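Local coordinates for 35 kDa hemin binding protein (Porphyromonas gingivalis, PDB 5Y1A) that probably binds hemin and probably takes part in thiol chemistry through its thioredoxin domain, and is exported as cargo of the type IX secretion system, at residues V42-W47 / Q75-Y80; V147-T152 / T245-F250; T162-G167 / T230-F235; K186-P191 / L203-V208. One frame throughout, in Å; residues are numbered along the deposited sequence. Where two conformers were deposited one is given.

Interaction 1 (V42-W47 / Q75-Y80); sequences VFTAEW and QTFVHY
Parallel pairing of V42, F43 and T44 with F77, V78 and H79 builds part of the thioredoxin-fold sheet, and the first strand runs on toward the C48/C51 pair, consistent with a thioredoxin-type CxxC. Four backbone bonds alternate along the ladder. V42 N reaches T76 O at 2.8 Å. V42 O accepts V78 N at 2.7 Å. T44 repeats the pattern less tightly, its N to V78 O and its O to Y80 N both measuring 3.2 Å. Side chains of bridged pairs lie alongside one another. V42 places CB over one face of the F77 ring, off its middle, while CG1 meets CE1 of F77 at 3.6 Å. Further along, CG2 of T44 occupies the tight slot between backbone N and carbonyl carbon (OG1 chi1 -168°), which sets this methyl over a face of the H79 imidazole, 3.6 Å from the ring centroid. E46 CG approaches the same ring, whose ND1 is hydrogen-bonded to D82. On the other side of the sheet, V78 CB meets the F43 ring at its edge. Helix 51-63 packs against V42 and T44, helix 89-102 against F43 and V78; strand 207-220 packs on T76, F77 and H79, with F77 bonded through its backbone to V208.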
loop_
_atom_site.group_PDB
_atom_site.type_symbol
_atom_site.label_atom_id
_atom_site.label_comp_id
_atom_site.label_asym_id
_atom_site.label_seq_id
_atom_site.Cartn_x
_atom_site.Cartn_y
_atom_site.Cartn_z
ATOM N N VAL A 42 10.956 -6.951 3.029
ATOM C CA VAL A 42 11.309 -8.349 2.852
ATOM C C VAL A 42 11.304 -8.727 1.376
ATOM O O VAL A 42 10.358 -8.418 0.635
ATOM C CB VAL A 42 10.306 -9.270 3.561
ATOM C CG1 VAL A 42 10.802 -10.768 3.487
ATOM C CG2 VAL A 42 10.076 -8.755 4.990
ATOM N N PHE A 43 12.353 -9.437 0.965
ATOM C CA PHE A 43 12.560 -9.767 -0.455
ATOM C C PHE A 43 12.238 -11.231 -0.701
ATOM O O PHE A 43 12.800 -12.119 -0.070
ATOM C CB PHE A 43 13.995 -9.379 -0.837
ATOM C CG PHE A 43 14.331 -7.997 -0.381
ATOM C CD1 PHE A 43 13.593 -6.900 -0.844
ATOM C CD2 PHE A 43 15.332 -7.780 0.572
ATOM C CE1 PHE A 43 13.850 -5.606 -0.331
ATOM C CE2 PHE A 43 15.597 -6.484 1.069
ATOM C CZ PHE A 43 14.870 -5.410 0.603
ATOM N N THR A 44 11.298 -11.467 -1.617
ATOM C CA THR A 44 10.636 -12.761 -1.697
ATOM C C THR A 44 10.164 -13.072 -3.126
ATOM O O THR A 44 10.099 -12.180 -3.988
ATOM C CB THR A 44 9.439 -12.788 -0.690
ATOM O OG1 THR A 44 8.935 -14.123 -0.542
ATOM C CG2 THR A 44 8.299 -11.856 -1.146
ATOM N N ALA A 45 9.830 -14.335 -3.375
ATOM C CA ALA A 45 9.206 -14.732 -4.643
ATOM C C ALA A 45 8.333 -15.956 -4.509
ATOM O O ALA A 45 8.576 -16.806 -3.651
ATOM C CB ALA A 45 10.258 -14.952 -5.717
ATOM N N GLU A 46 7.350 -16.066 -5.397
ATOM C CA GLU A 46 6.398 -17.185 -5.355
ATOM C C GLU A 46 7.045 -18.532 -5.684
ATOM O O GLU A 46 6.575 -19.588 -5.232
ATOM C CB GLU A 46 5.210 -16.881 -6.258
ATOM C CG GLU A 46 4.285 -15.828 -5.607
ATOM C CD GLU A 46 3.056 -15.488 -6.438
ATOM O OE1 GLU A 46 3.026 -15.876 -7.625
ATOM O OE2 GLU A 46 2.140 -14.806 -5.902
ATOM N N TRP A 47 8.146 -18.485 -6.434
ATOM C CA TRP A 47 8.904 -19.703 -6.775
ATOM C C TRP A 47 9.879 -20.133 -5.672
ATOM O O TRP A 47 10.471 -21.224 -5.739
ATOM C CB TRP A 47 9.642 -19.533 -8.122
ATOM C CG TRP A 47 10.497 -18.274 -8.196
ATOM C CD1 TRP A 47 10.215 -17.135 -8.899
ATOM C CD2 TRP A 47 11.755 -18.030 -7.530
ATOM N NE1 TRP A 47 11.219 -16.205 -8.713
ATOM C CE2 TRP A 47 12.176 -16.730 -7.890
ATOM C CE3 TRP A 47 12.574 -18.794 -6.673
ATOM C CZ2 TRP A 47 13.362 -16.148 -7.388
ATOM C CZ3 TRP A 47 13.755 -18.237 -6.201
ATOM C CH2 TRP A 47 14.137 -16.917 -6.557
ATOM N N GLN A 75 5.549 -4.276 8.309
ATOM C CA GLN A 75 6.189 -5.163 7.338
ATOM C C GLN A 75 5.770 -4.848 5.906
ATOM O O GLN A 75 4.650 -4.393 5.641
ATOM C CB GLN A 75 5.809 -6.627 7.592
ATOM C CG GLN A 75 6.088 -7.186 8.961
ATOM C CD GLN A 75 5.496 -8.595 9.077
ATOM O OE1 GLN A 75 5.996 -9.530 8.461
ATOM N NE2 GLN A 75 4.420 -8.734 9.843
ATOM N N THR A 76 6.698 -5.064 4.976
ATOM C CA THR A 76 6.378 -5.021 3.550
ATOM C C THR A 76 7.118 -6.160 2.850
ATOM O O THR A 76 8.239 -6.484 3.243
ATOM C CB THR A 76 6.785 -3.695 2.895
ATOM O OG1 THR A 76 8.210 -3.577 2.908
ATOM C CG2 THR A 76 6.181 -2.504 3.606
ATOM N N PHE A 77 6.465 -6.796 1.872
ATOM C CA PHE A 77 7.074 -7.878 1.093
ATOM C C PHE A 77 7.154 -7.400 -0.341
ATOM O O PHE A 77 6.136 -7.003 -0.922
ATOM C CB PHE A 77 6.261 -9.170 1.189
ATOM C CG PHE A 77 6.374 -9.840 2.534
ATOM C CD1 PHE A 77 7.182 -10.974 2.697
ATOM C CD2 PHE A 77 5.692 -9.320 3.646
ATOM C CE1 PHE A 77 7.339 -11.581 3.966
ATOM C CE2 PHE A 77 5.816 -9.925 4.909
ATOM C CZ PHE A 77 6.641 -11.057 5.079
ATOM N N VAL A 78 8.361 -7.465 -0.907
ATOM C CA VAL A 78 8.648 -6.952 -2.247
ATOM C C VAL A 78 8.999 -8.156 -3.106
ATOM O O VAL A 78 9.958 -8.876 -2.811
ATOM C CB VAL A 78 9.858 -5.990 -2.229
ATOM C CG1 VAL A 78 10.188 -5.534 -3.649
ATOM C CG2 VAL A 78 9.590 -4.757 -1.322
ATOM N N HIS A 79 8.199 -8.392 -4.139
ATOM C CA HIS A 79 8.369 -9.572 -4.986
ATOM C C HIS A 79 9.278 -9.307 -6.172
ATOM O O HIS A 79 9.281 -8.202 -6.700
ATOM C CB HIS A 79 7.007 -10.034 -5.475
ATOM C CG HIS A 79 6.268 -10.865 -4.472
ATOM N ND1 HIS A 79 6.122 -12.225 -4.602
ATOM C CD2 HIS A 79 5.693 -10.534 -3.290
ATOM C CE1 HIS A 79 5.466 -12.698 -3.558
ATOM N NE2 HIS A 79 5.201 -11.696 -2.742
ATOM N N TYR A 80 10.032 -10.326 -6.596
ATOM C CA TYR A 80 10.825 -10.198 -7.812
ATOM C C TYR A 80 10.847 -11.454 -8.667
ATOM O O TYR A 80 10.881 -12.584 -8.149
ATOM C CB TYR A 80 12.253 -9.745 -7.498
ATOM C CG TYR A 80 12.989 -9.222 -8.717
ATOM C CD1 TYR A 80 12.541 -8.068 -9.353
ATOM C CD2 TYR A 80 14.137 -9.852 -9.209
ATOM C CE1 TYR A 80 13.176 -7.546 -10.451
ATOM C CE2 TYR A 80 14.809 -9.319 -10.359
ATOM C CZ TYR A 80 14.298 -8.155 -10.947
ATOM O OH TYR A 80 14.853 -7.535 -12.048
#

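Interaction 2 (V147-T152 / T245-F250); sequences VNLKLT and TDVLAF
The F250 ring is turned away from V147, whose CG1 instead comes near F250 CA; L248 CG lies in plane at the edge of that ring, and Y183 meets it edge-to-face. V147 CG1 also rests on A249 O at 3.6 Å. The approach of L149 CD2 to V247 O, 3.1 Å, is unusually tight for a methyl and a carbonyl oxygen, and its detail is doubtful. The rest is aliphatic interlocking across a beta-sandwich. Strands 145-153 and 245-252 belong to different sheets, and their segments run at 151° with axes 7.5 Å apart at closest approach, so only alternate residues look across the gap. L151 puts both methyls on V247, CD1 lying 4.0 Å from V247 CG2. L149 straddles V247 and A249: with CG beside its backbone N (chi1 -77°), one branch heads for V247 and the other, CD1, for the A249 methyl at 4.0 Å. F165 of the neighbouring strand 161-169 packs on A249 and extends the same core. No hydrogen bond crosses between the two segments, so apolar contact and the exclusion of water probably hold the sheets together here.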
loop_
_atom_site.group_PDB
_atom_site.type_symbol
_atom_site.label_atom_id
_atom_site.label_comp_id
_atom_site.label_asym_id
_atom_site.label_seq_id
_atom_site.Cartn_x
_atom_site.Cartn_y
_atom_site.Cartn_z
ATOM N N VAL A 147 5.377 10.978 10.408
ATOM C CA VAL A 147 4.442 11.088 9.294
ATOM C C VAL A 147 3.121 10.446 9.667
ATOM O O VAL A 147 3.077 9.303 10.163
ATOM C CB VAL A 147 5.019 10.564 7.943
ATOM C CG1 VAL A 147 5.492 9.128 8.059
ATOM C CG2 VAL A 147 3.992 10.738 6.810
ATOM N N ASN A 148 2.070 11.226 9.446
ATOM C CA ASN A 148 0.694 10.871 9.777
ATOM C C ASN A 148 -0.078 10.740 8.473
ATOM O O ASN A 148 0.175 11.482 7.522
ATOM C CB ASN A 148 0.077 11.969 10.647
ATOM C CG ASN A 148 0.836 12.165 11.956
ATOM O OD1 ASN A 148 0.944 11.241 12.770
ATOM N ND2 ASN A 148 1.397 13.350 12.135
ATOM N N LEU A 149 -1.044 9.824 8.458
ATOM C CA LEU A 149 -1.793 9.516 7.246
ATOM C C LEU A 149 -3.281 9.722 7.462
ATOM O O LEU A 149 -3.850 9.278 8.486
ATOM C CB LEU A 149 -1.561 8.050 6.866
ATOM C CG LEU A 149 -0.261 7.614 6.202
ATOM C CD1 LEU A 149 0.968 7.799 7.125
ATOM C CD2 LEU A 149 -0.420 6.165 5.804
ATOM N N LYS A 150 -3.897 10.421 6.512
ATOM C CA LYS A 150 -5.350 10.498 6.430
ATOM C C LYS A 150 -5.741 9.952 5.067
ATOM O O LYS A 150 -5.394 10.527 4.024
ATOM C CB LYS A 150 -5.865 11.929 6.661
ATOM C CG LYS A 150 -7.370 12.115 6.383
ATOM C CD LYS A 150 -8.257 11.189 7.216
ATOM C CE LYS A 150 -9.715 11.259 6.687
ATOM N NZ LYS A 150 -10.712 10.611 7.585
ATOM N N LEU A 151 -6.461 8.843 5.088
ATOM C CA LEU A 151 -6.878 8.185 3.858
ATOM C C LEU A 151 -8.359 8.393 3.616
ATOM O O LEU A 151 -9.131 8.496 4.574
ATOM C CB LEU A 151 -6.627 6.671 3.960
ATOM C CG LEU A 151 -5.215 6.226 4.357
ATOM C CD1 LEU A 151 -5.150 4.690 4.359
ATOM C CD2 LEU A 151 -4.143 6.836 3.401
ATOM N N THR A 152 -8.752 8.383 2.341
ATOM C CA THR A 152 -10.182 8.200 1.995
ATOM C C THR A 152 -10.269 7.127 0.927
ATOM O O THR A 152 -9.376 7.001 0.080
ATOM C CB THR A 152 -10.918 9.499 1.549
ATOM O OG1 THR A 152 -10.476 9.899 0.240
ATOM C CG2 THR A 152 -10.724 10.648 2.546
ATOM N N THR A 245 -6.466 -3.918 2.652
ATOM C CA THR A 245 -5.339 -3.126 2.154
ATOM C C THR A 245 -4.937 -2.082 3.184
ATOM O O THR A 245 -5.784 -1.550 3.912
ATOM C CB THR A 245 -5.653 -2.404 0.809
ATOM O OG1 THR A 245 -6.863 -1.642 0.924
ATOM C CG2 THR A 245 -5.786 -3.408 -0.317
ATOM N N ASP A 246 -3.630 -1.800 3.235
ATOM C CA ASP A 246 -3.056 -0.740 4.069
ATOM C C ASP A 246 -2.307 0.254 3.166
ATOM O O ASP A 246 -1.885 -0.119 2.070
ATOM C CB ASP A 246 -2.039 -1.329 5.059
ATOM C CG ASP A 246 -2.686 -2.255 6.092
ATOM O OD1 ASP A 246 -3.766 -1.899 6.608
ATOM O OD2 ASP A 246 -2.124 -3.333 6.372
ATOM N N VAL A 247 -2.123 1.489 3.637
ATOM C CA VAL A 247 -1.158 2.410 2.993
ATOM C C VAL A 247 -0.103 2.707 4.035
ATOM O O VAL A 247 -0.419 3.091 5.181
ATOM C CB VAL A 247 -1.775 3.731 2.485
ATOM C CG1 VAL A 247 -0.664 4.675 1.921
ATOM C CG2 VAL A 247 -2.819 3.438 1.411
ATOM N N LEU A 248 1.139 2.486 3.639
ATOM C CA LEU A 248 2.305 2.782 4.461
ATOM C C LEU A 248 3.036 3.964 3.823
ATOM O O LEU A 248 3.283 3.966 2.600
ATOM C CB LEU A 248 3.232 1.560 4.462
ATOM C CG LEU A 248 4.674 1.736 4.985
ATOM C CD1 LEU A 248 4.642 2.057 6.490
ATOM C CD2 LEU A 248 5.448 0.485 4.764
ATOM N N ALA A 249 3.419 4.945 4.627
ATOM C CA ALA A 249 4.279 6.022 4.127
ATOM C C ALA A 249 5.471 6.143 5.035
ATOM O O ALA A 249 5.358 5.978 6.272
ATOM C CB ALA A 249 3.524 7.347 4.092
ATOM N N PHE A 250 6.624 6.446 4.436
ATOM C CA PHE A 250 7.801 6.685 5.265
ATOM C C PHE A 250 8.711 7.791 4.736
ATOM O O PHE A 250 8.840 7.971 3.510
ATOM C CB PHE A 250 8.564 5.387 5.556
ATOM C CG PHE A 250 8.903 4.565 4.347
ATOM C CD1 PHE A 250 10.122 4.756 3.670
ATOM C CD2 PHE A 250 8.038 3.555 3.924
ATOM C CE1 PHE A 250 10.464 3.949 2.558
ATOM C CE2 PHE A 250 8.355 2.727 2.803
ATOM C CZ PHE A 250 9.582 2.934 2.125
#

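Interaction 3 (T162-G167 / T230-F235); sequences TATFTG and TIKKEF
Strands T162-G167 and T230-F235 run almost exactly antiparallel, at 171° with axes 4.7 Å apart, and A163/K233 and F165/I231 are the hydrogen-bonded pairs between them. They form the edge of one sheet of the beta-sandwich, strand 228-235 being its outermost strand within the chain. Each hydrogen-bonded pair is doubly tied: F165 N to I231 O is 2.8 Å and nearly straight (176°), and the return bond from I231 N to F165 O is equally short, as is K233 N to A163 O. Between them the non-hydrogen-bonded pair T164/K232 turns CA hydrogens toward carbonyls, K232 CA to A163 O and T164 CA to I231 O.

The two faces of this ribbon differ sharply. T162, T164, T166, T230, K232 and E234 share the more exposed one, where K232 stretches out (chi1 -178°) and carries its aliphatic chain past T164 OG1, 3.7 Å from K232 CG. The T166 methyl CG2 meets both OG1 and CG2 of T230, whereas T162 OG1 is bonded to T152 of the next strand. The opposite face looks into the sandwich. F165 presents its ring edge to I231, CD2 standing 3.9 Å from CG2 of that residue. K233 CG comes to the same ring near its plane, and the chain, bent at chi2, carries NZ across to strand 207-220, where D219 forms a salt bridge and L212 O a hydrogen bond. L149, V247 and A249 also pack on F165. At the far end F235 swings back toward its partner strand, and the A163 methyl sits in plane at its ring edge, 3.9 Å from CE2.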
loop_
_atom_site.group_PDB
_atom_site.type_symbol
_atom_site.label_atom_id
_atom_site.label_comp_id
_atom_site.label_asym_id
_atom_site.label_seq_id
_atom_site.Cartn_x
_atom_site.Cartn_y
_atom_site.Cartn_z
ATOM N N THR A 162 -7.647 8.425 -1.847
ATOM C CA THR A 162 -6.712 9.513 -1.570
ATOM C C THR A 162 -5.906 9.204 -0.303
ATOM O O THR A 162 -6.349 8.459 0.574
ATOM C CB THR A 162 -7.440 10.885 -1.418
ATOM O OG1 THR A 162 -8.061 10.949 -0.123
ATOM C CG2 THR A 162 -8.503 11.064 -2.526
ATOM N N ALA A 163 -4.726 9.802 -0.220
ATOM C CA ALA A 163 -3.866 9.648 0.943
ATOM C C ALA A 163 -3.192 10.991 1.160
ATOM O O ALA A 163 -2.545 11.537 0.257
ATOM C CB ALA A 163 -2.834 8.537 0.712
ATOM N N THR A 164 -3.393 11.553 2.342
ATOM C CA THR A 164 -2.750 12.807 2.688
ATOM C C THR A 164 -1.732 12.502 3.785
ATOM O O THR A 164 -2.089 11.959 4.842
ATOM C CB THR A 164 -3.781 13.841 3.165
ATOM O OG1 THR A 164 -4.740 14.034 2.125
ATOM C CG2 THR A 164 -3.097 15.166 3.455
ATOM N N PHE A 165 -0.464 12.822 3.504
ATOM C CA PHE A 165 0.641 12.546 4.407
ATOM C C PHE A 165 1.098 13.867 4.945
ATOM O O PHE A 165 1.478 14.750 4.181
ATOM C CB PHE A 165 1.817 11.894 3.668
ATOM C CG PHE A 165 1.418 10.720 2.840
ATOM C CD1 PHE A 165 0.866 9.609 3.443
ATOM C CD2 PHE A 165 1.507 10.754 1.451
ATOM C CE1 PHE A 165 0.477 8.510 2.687
ATOM C CE2 PHE A 165 1.117 9.641 0.687
ATOM C CZ PHE A 165 0.586 8.531 1.318
ATOM N N THR A 166 1.022 14.014 6.256
ATOM C CA THR A 166 1.420 15.258 6.897
ATOM C C THR A 166 2.386 14.896 7.998
ATOM O O THR A 166 2.218 13.891 8.679
ATOM C CB THR A 166 0.205 16.012 7.519
ATOM O OG1 THR A 166 -0.461 15.149 8.447
ATOM C CG2 THR A 166 -0.788 16.460 6.416
ATOM N N GLY A 167 3.388 15.730 8.191
ATOM C CA GLY A 167 4.359 15.414 9.217
ATOM C C GLY A 167 5.264 16.559 9.567
ATOM O O GLY A 167 5.045 17.703 9.156
ATOM N N THR A 230 3.430 18.445 3.763
ATOM C CA THR A 230 2.173 17.824 3.354
ATOM C C THR A 230 2.339 17.318 1.931
ATOM O O THR A 230 2.805 18.065 1.067
ATOM C CB THR A 230 0.980 18.818 3.374
ATOM O OG1 THR A 230 0.813 19.359 4.687
ATOM C CG2 THR A 230 -0.325 18.106 2.986
ATOM N N ILE A 231 1.990 16.048 1.705
ATOM C CA ILE A 231 1.947 15.465 0.356
ATOM C C ILE A 231 0.581 14.801 0.229
ATOM O O ILE A 231 0.181 14.078 1.136
ATOM C CB ILE A 231 3.076 14.394 0.133
ATOM C CG1 ILE A 231 4.427 15.108 -0.038
ATOM C CG2 ILE A 231 2.756 13.481 -1.084
ATOM C CD1 ILE A 231 5.548 14.264 -0.639
ATOM N N LYS A 232 -0.123 15.047 -0.878
ATOM C CA LYS A 232 -1.411 14.402 -1.110
ATOM C C LYS A 232 -1.340 13.572 -2.394
ATOM O O LYS A 232 -0.847 14.047 -3.432
ATOM C CB LYS A 232 -2.572 15.426 -1.191
ATOM C CG LYS A 232 -3.945 14.752 -1.388
ATOM C CD LYS A 232 -5.124 15.763 -1.378
ATOM C CE LYS A 232 -6.462 15.048 -1.255
ATOM N NZ LYS A 232 -7.582 15.874 -1.837
ATOM N N LYS A 233 -1.834 12.341 -2.329
ATOM C CA LYS A 233 -1.901 11.488 -3.525
ATOM C C LYS A 233 -3.361 11.107 -3.796
ATOM O O LYS A 233 -4.160 10.962 -2.876
ATOM C CB LYS A 233 -1.084 10.203 -3.328
ATOM C CG LYS A 233 0.415 10.447 -3.118
ATOM C CD LYS A 233 1.092 10.772 -4.441
ATOM C CE LYS A 233 2.646 10.863 -4.249
ATOM N NZ LYS A 233 3.263 11.139 -5.584
ATOM N N GLU A 234 -3.690 10.927 -5.069
ATOM C CA GLU A 234 -5.020 10.483 -5.470
ATOM C C GLU A 234 -4.837 9.427 -6.553
ATOM O O GLU A 234 -4.411 9.760 -7.676
ATOM C CB GLU A 234 -5.838 11.687 -5.965
ATOM C CG GLU A 234 -7.190 11.338 -6.542
ATOM C CD GLU A 234 -7.935 12.544 -7.097
ATOM O OE1 GLU A 234 -8.037 12.666 -8.340
ATOM O OE2 GLU A 234 -8.411 13.366 -6.291
ATOM N N PHE A 235 -5.168 8.171 -6.217
ATOM C CA PHE A 235 -4.801 6.992 -7.024
ATOM C C PHE A 235 -5.933 5.964 -7.141
ATOM O O PHE A 235 -6.623 5.682 -6.167
ATOM C CB PHE A 235 -3.564 6.297 -6.388
ATOM C CG PHE A 235 -3.752 5.931 -4.914
ATOM C CD1 PHE A 235 -4.108 4.634 -4.536
ATOM C CD2 PHE A 235 -3.574 6.897 -3.913
ATOM C CE1 PHE A 235 -4.318 4.299 -3.190
ATOM C CE2 PHE A 235 -3.777 6.581 -2.550
ATOM C CZ PHE A 235 -4.145 5.282 -2.180
#

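Interaction 4 (K186-P191 / L203-V208); sequences KNNMKP and LHQHTV
Two backbone bridges, K186/T207 and M189/H204, hold the segments together. K186 N donates to T207 O, and T207 N returns to K186 O, approaching from above the carbonyl plane; M189 N to H204 O, 3.0 Å and almost straight at 178°, is answered by H204 N to M189 O.

Side-chain amides fill the interval. N187 OD1 accepts H206 N at 2.7 Å, the donor lying in the carbonyl plane. N188 and Q205 form a reciprocal pair: N188 N points to Q205 OE1 at 2.9 Å, from above the plane of the Q205 carbonyl, while Q205 NE2 sends a hydrogen, in the plane of its own amide, to N188 OD1 at 3.0 Å. The two amide planes stand nearly perpendicular, 89° apart. The bend at chi2 (-64°) brings the Q205 amide back to N188, though its CA–CB bond points away from that segment. N187 ND2 also bonds D246, tying the loop to strand 245-252. H204 NE2 is hydrogen-bonded to Q195, but the buried ND1 has no partner in the model.

Apolar contacts lie around and beyond the M189/H204 bridge. P191 CG lies over one face of the H204 imidazole, 4.0 Å from its centroid, in a CH-pi contact, and L203 CD1 touches N188 CA at 3.8 Å. M189 SD stands at the edge of that ring and near T207 CG2.

H204 is opposed by two residues, N188 and M189, and K186 by H206 and T207; with N188 and H206 in the left-handed region of backbone angles, these are two G1 beta bulges, which interrupt the irregular antiparallel pairing leading from strand 179-186 into strand 207-220.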
loop_
_atom_site.group_PDB
_atom_site.type_symbol
_atom_site.label_atom_id
_atom_site.label_comp_id
_atom_site.label_asym_id
_atom_site.label_seq_id
_atom_site.Cartn_x
_atom_site.Cartn_y
_atom_site.Cartn_z
ATOM N N LYS A 186 -1.186 -5.180 0.275
ATOM C CA LYS A 186 -2.347 -6.081 0.184
ATOM C C LYS A 186 -2.154 -7.256 1.140
ATOM O O LYS A 186 -1.125 -7.944 1.080
ATOM C CB LYS A 186 -2.511 -6.586 -1.249
ATOM C CG LYS A 186 -3.753 -7.468 -1.488
ATOM C CD LYS A 186 -5.041 -6.653 -1.373
ATOM C CE LYS A 186 -6.304 -7.516 -1.500
ATOM N NZ LYS A 186 -6.629 -8.244 -0.249
ATOM N N ASN A 187 -3.141 -7.466 2.018
ATOM C CA ASN A 187 -3.144 -8.591 2.980
ATOM C C ASN A 187 -4.094 -9.670 2.532
ATOM O O ASN A 187 -4.930 -9.421 1.640
ATOM C CB ASN A 187 -3.515 -8.109 4.373
ATOM C CG ASN A 187 -2.585 -7.017 4.858
ATOM O OD1 ASN A 187 -1.354 -7.144 4.750
ATOM N ND2 ASN A 187 -3.159 -5.932 5.383
ATOM N N ASN A 188 -3.993 -10.848 3.163
ATOM C CA ASN A 188 -4.819 -12.009 2.788
ATOM C C ASN A 188 -4.934 -12.191 1.289
ATOM O O ASN A 188 -6.042 -12.342 0.721
ATOM C CB ASN A 188 -6.208 -11.895 3.422
ATOM C CG ASN A 188 -6.156 -11.938 4.919
ATOM O OD1 ASN A 188 -5.361 -12.674 5.498
ATOM N ND2 ASN A 188 -7.008 -11.140 5.567
ATOM N N MET A 189 -3.784 -12.201 0.639
ATOM C CA MET A 189 -3.743 -12.158 -0.795
ATOM C C MET A 189 -3.493 -13.530 -1.378
ATOM O O MET A 189 -2.515 -14.181 -1.039
ATOM C CB MET A 189 -2.619 -11.204 -1.257
ATOM C CG MET A 189 -2.455 -11.140 -2.771
ATOM S SD MET A 189 -1.013 -10.094 -3.289
ATOM C CE MET A 189 -1.212 -10.196 -5.048
ATOM N N LYS A 190 -4.362 -13.956 -2.288
ATOM C CA LYS A 190 -4.127 -15.207 -2.999
ATOM C C LYS A 190 -2.907 -15.047 -3.914
ATOM O O LYS A 190 -2.851 -14.092 -4.690
ATOM C CB LYS A 190 -5.347 -15.611 -3.843
ATOM C CG LYS A 190 -5.134 -16.955 -4.552
ATOM C CD LYS A 190 -6.438 -17.512 -5.146
ATOM C CE LYS A 190 -6.275 -18.978 -5.570
ATOM N NZ LYS A 190 -7.335 -19.374 -6.579
ATOM N N PRO A 191 -1.920 -15.953 -3.802
ATOM C CA PRO A 191 -0.774 -15.883 -4.720
ATOM C C PRO A 191 -1.192 -15.936 -6.193
ATOM O O PRO A 191 -2.253 -16.494 -6.520
ATOM C CB PRO A 191 0.042 -17.125 -4.347
ATOM C CG PRO A 191 -0.269 -17.338 -2.898
ATOM C CD PRO A 191 -1.748 -17.036 -2.811
ATOM N N LEU A 203 -1.637 -17.560 2.374
ATOM C CA LEU A 203 -1.891 -16.270 1.719
ATOM C C LEU A 203 -0.695 -15.337 1.905
ATOM O O LEU A 203 -0.030 -15.376 2.933
ATOM C CB LEU A 203 -3.137 -15.575 2.317
ATOM C CG LEU A 203 -4.456 -16.350 2.089
ATOM C CD1 LEU A 203 -5.555 -15.775 2.977
ATOM C CD2 LEU A 203 -4.870 -16.403 0.633
ATOM N N HIS A 204 -0.445 -14.474 0.920
ATOM C CA HIS A 204 0.568 -13.427 1.116
ATOM C C HIS A 204 0.021 -12.400 2.099
ATOM O O HIS A 204 -1.199 -12.239 2.222
ATOM C CB HIS A 204 0.920 -12.727 -0.211
ATOM C CG HIS A 204 1.605 -13.609 -1.197
ATOM N ND1 HIS A 204 1.297 -13.607 -2.541
ATOM C CD2 HIS A 204 2.580 -14.529 -1.034
ATOM C CE1 HIS A 204 2.075 -14.479 -3.161
ATOM N NE2 HIS A 204 2.862 -15.047 -2.269
ATOM N N GLN A 205 0.916 -11.724 2.829
ATOM C CA GLN A 205 0.516 -10.632 3.705
ATOM C C GLN A 205 1.421 -9.418 3.478
ATOM O O GLN A 205 2.568 -9.591 3.076
ATOM C CB GLN A 205 0.662 -11.045 5.172
ATOM C CG GLN A 205 -0.144 -12.257 5.560
ATOM C CD GLN A 205 -1.633 -12.054 5.444
ATOM O OE1 GLN A 205 -2.110 -10.919 5.335
ATOM N NE2 GLN A 205 -2.394 -13.162 5.511
ATOM N N HIS A 206 0.899 -8.222 3.745
ATOM C CA HIS A 206 1.701 -6.990 3.763
ATOM C C HIS A 206 2.493 -6.842 2.444
ATOM O O HIS A 206 3.654 -6.445 2.448
ATOM C CB HIS A 206 2.672 -6.999 4.970
ATOM C CG HIS A 206 2.044 -7.473 6.245
ATOM N ND1 HIS A 206 1.005 -6.801 6.853
ATOM C CD2 HIS A 206 2.306 -8.554 7.026
ATOM C CE1 HIS A 206 0.650 -7.448 7.954
ATOM N NE2 HIS A 206 1.409 -8.521 8.070
ATOM N N THR A 207 1.837 -7.135 1.318
ATOM C CA THR A 207 2.556 -7.292 0.047
ATOM C C THR A 207 2.456 -6.012 -0.797
ATOM O O THR A 207 1.367 -5.494 -1.033
ATOM C CB THR A 207 2.014 -8.528 -0.666
ATOM O OG1 THR A 207 2.320 -9.671 0.150
ATOM C CG2 THR A 207 2.632 -8.716 -2.068
ATOM N N VAL A 208 3.602 -5.481 -1.219
ATOM C CA VAL A 208 3.590 -4.233 -1.971
ATOM C C VAL A 208 3.023 -4.433 -3.380
ATOM O O VAL A 208 3.558 -5.225 -4.141
ATOM C CB VAL A 208 5.001 -3.640 -2.099
ATOM C CG1 VAL A 208 4.924 -2.342 -2.903
ATOM C CG2 VAL A 208 5.593 -3.389 -0.705
#

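Interaction 1 closes first, pairing 42-47 with 75-80 after a passage that includes helix 51-63, and completes before the sandwich begins. Interaction 2 then spans the longest excursion, from strand 145-153 to strand 245-252, joining the two sandwich sheets. Within that span lies interaction 3, which closes the edge of one sheet, and within interaction 3 lies interaction 4, the short loop between strands 179-186 and 207-220 of the other sheet; none of the four cross. Space links what sequence separates: F77 bonds through its backbone to H206 and V208, so interactions 1 and 4 couple the thioredoxin sheet to the sandwich, while interactions 2 and 3 share one core.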